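Local coordinates for esterase family protein (Staphylococcus aureus, PDB 7L0A), which probably hydrolyses S-formylglutathione to formate and glutathione, as a serine esterase of the esterase D family, at residues Lys148-Ser153 / Ile255-Asn260. Numbering follows the deposited sequence.
Sequences KAVPLS and ITWMVN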
loop_
_atom_site.group_PDB
_atom_site.type_symbol
_atom_site.label_atom_id
_atom_site.label_comp_id
_atom_site.label_asym_id
_atom_site.label_seq_id
_atom_site.Cartn_x
_atom_site.Cartn_y
_atom_site.Cartn_z
ATOM N N LYS B 148 -22.754 7.911 -1.190
ATOM C CA LYS B 148 -23.381 7.130 -2.248
ATOM C C LYS B 148 -23.036 5.666 -2.014
ATOM O O LYS B 148 -21.922 5.352 -1.580
ATOM C CB LYS B 148 -22.921 7.545 -3.638
ATOM C CG LYS B 148 -23.191 9.012 -3.936
ATOM C CD LYS B 148 -22.728 9.379 -5.333
ATOM C CE LYS B 148 -22.810 10.882 -5.532
ATOM N NZ LYS B 148 -22.770 11.253 -6.972
ATOM N N ALA B 149 -23.982 4.781 -2.329
ATOM C CA ALA B 149 -23.850 3.336 -2.149
ATOM C C ALA B 149 -24.462 2.638 -3.353
ATOM O O ALA B 149 -25.551 3.023 -3.802
ATOM C CB ALA B 149 -24.568 2.890 -0.850
ATOM N N VAL B 150 -23.783 1.613 -3.855
ATOM C CA VAL B 150 -24.182 0.902 -5.060
ATOM C C VAL B 150 -24.204 -0.603 -4.795
ATOM O O VAL B 150 -23.210 -1.321 -5.005
ATOM C CB VAL B 150 -23.234 1.217 -6.233
ATOM C CG1 VAL B 150 -23.714 0.525 -7.491
ATOM C CG2 VAL B 150 -23.123 2.718 -6.471
ATOM N N PRO B 151 -25.336 -1.147 -4.356
ATOM C CA PRO B 151 -25.476 -2.610 -4.272
ATOM C C PRO B 151 -25.709 -3.214 -5.651
ATOM O O PRO B 151 -26.617 -2.792 -6.374
ATOM C CB PRO B 151 -26.714 -2.808 -3.366
ATOM C CG PRO B 151 -26.960 -1.492 -2.746
ATOM C CD PRO B 151 -26.465 -0.452 -3.719
ATOM N N LEU B 152 -24.902 -4.205 -5.993
ATOM C CA LEU B 152 -24.949 -4.907 -7.271
ATOM C C LEU B 152 -25.401 -6.335 -7.012
ATOM O O LEU B 152 -24.766 -7.053 -6.232
ATOM C CB LEU B 152 -23.570 -4.919 -7.935
ATOM C CG LEU B 152 -22.907 -3.578 -8.226
ATOM C CD1 LEU B 152 -21.522 -3.884 -8.826
ATOM C CD2 LEU B 152 -23.722 -2.750 -9.152
ATOM N N SER B 153 -26.447 -6.774 -7.698
ATOM C CA SER B 153 -26.894 -8.161 -7.613
ATOM C C SER B 153 -26.923 -8.633 -6.161
ATOM O O SER B 153 -26.433 -9.728 -5.834
ATOM C CB SER B 153 -25.979 -9.068 -8.438
ATOM O OG SER B 153 -25.762 -8.507 -9.728
ATOM N N ILE B 255 -19.190 3.756 -11.389
ATOM C CA ILE B 255 -18.113 4.706 -11.128
ATOM C C ILE B 255 -18.416 6.032 -11.789
ATOM O O ILE B 255 -18.230 7.088 -11.182
ATOM C CB ILE B 255 -16.767 4.114 -11.587
ATOM C CG1 ILE B 255 -16.297 3.073 -10.556
ATOM C CG2 ILE B 255 -15.710 5.219 -11.740
ATOM C CD1 ILE B 255 -15.101 2.254 -10.985
ATOM N N THR B 256 -18.919 6.007 -13.027
ATOM C CA THR B 256 -19.340 7.253 -13.667
ATOM C C THR B 256 -20.400 7.976 -12.836
ATOM O O THR B 256 -20.333 9.198 -12.633
ATOM C CB THR B 256 -19.862 6.969 -15.065
ATOM O OG1 THR B 256 -18.833 6.321 -15.823
ATOM C CG2 THR B 256 -20.268 8.270 -15.741
ATOM N N TRP B 257 -21.380 7.231 -12.326
ATOM C CA TRP B 257 -22.445 7.817 -11.515
ATOM C C TRP B 257 -21.902 8.384 -10.210
ATOM O O TRP B 257 -22.313 9.478 -9.783
ATOM C CB TRP B 257 -23.508 6.747 -11.281
ATOM C CG TRP B 257 -24.614 7.133 -10.358
ATOM C CD1 TRP B 257 -25.756 7.807 -10.687
ATOM C CD2 TRP B 257 -24.710 6.843 -8.960
ATOM N NE1 TRP B 257 -26.548 7.973 -9.568
ATOM C CE2 TRP B 257 -25.928 7.378 -8.500
ATOM C CE3 TRP B 257 -23.886 6.175 -8.052
ATOM C CZ2 TRP B 257 -26.328 7.284 -7.173
ATOM C CZ3 TRP B 257 -24.306 6.058 -6.738
ATOM C CH2 TRP B 257 -25.510 6.614 -6.310
ATOM N N MET B 258 -20.975 7.679 -9.582
ATOM C CA MET B 258 -20.436 8.106 -8.301
ATOM C C MET B 258 -19.785 9.479 -8.374
ATOM O O MET B 258 -19.949 10.305 -7.471
ATOM C CB MET B 258 -19.370 7.123 -7.833
ATOM C CG MET B 258 -19.849 5.910 -7.152
ATOM S SD MET B 258 -18.371 4.895 -6.896
ATOM C CE MET B 258 -19.179 3.320 -7.107
ATOM N N VAL B 259 -18.954 9.708 -9.395
ATOM C CA VAL B 259 -18.090 10.884 -9.387
ATOM C C VAL B 259 -18.767 12.113 -9.973
ATOM O O VAL B 259 -18.236 13.221 -9.838
ATOM C CB VAL B 259 -16.768 10.590 -10.128
ATOM C CG1 VAL B 259 -16.064 9.411 -9.462
ATOM C CG2 VAL B 259 -17.013 10.311 -11.599
ATOM N N ASN B 260 -19.947 11.971 -10.560
ATOM C CA ASN B 260 -20.561 13.096 -11.269
ATOM C C ASN B 260 -21.677 13.841 -10.552
ATOM O O ASN B 260 -22.074 13.474 -9.434
ATOM C CB ASN B 260 -21.093 12.583 -12.604
ATOM C CG ASN B 260 -20.037 12.577 -13.691
ATOM O OD1 ASN B 260 -19.451 13.618 -13.983
ATOM N ND2 ASN B 260 -19.760 11.410 -14.266
#
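Lys-148, at the start of strand 148-152, reaches across to the last turn of helix 244-259 and illustrates how a lysine can donate to carbonyls there. Its CG stands anti to the carbonyl carbon (chi1 -58°), and from there the chain runs fully extended, carrying NZ to the carbonyl oxygens of that turn. NZ donates to Met-258 O at 3.0 Å, arriving from above the carbonyl plane, and makes a weak second bond to Trp-257 O at 3.4 Å. The positive charge would also suit the negative end of the helix dipole.

On its way the lysine chain crosses the indole of Trp-257. CD lies over the face of the six-membered ring, 4.2 Å from its centroid, in a CH-pi contact, while Lys-148 CB meets Trp-257 CZ3 at 3.7 Å. Trp-257 turns the six-membered part of its indole to the strand because its CG lies anti to the backbone N (chi1 174°); its NE1 is bonded to Gln-234.

Val-150, next on the same side of the strand, sets CG2 3.6 Å from CZ3 of Trp-257. The same methyl meets CE, at the end of the Met-258 chain, at 4.0 Å; one methyl thus touches both helix side chains. Strand 148-152 and the 255-259 part of the helix run nearly antiparallel (165°), their axes approaching to 9.6 Å. Such packing of the C-terminal helix on a central parallel strand, the strand after the one that leads to the probable nucleophile elbow and its helix, is typical of the alpha/beta-hydrolase fold.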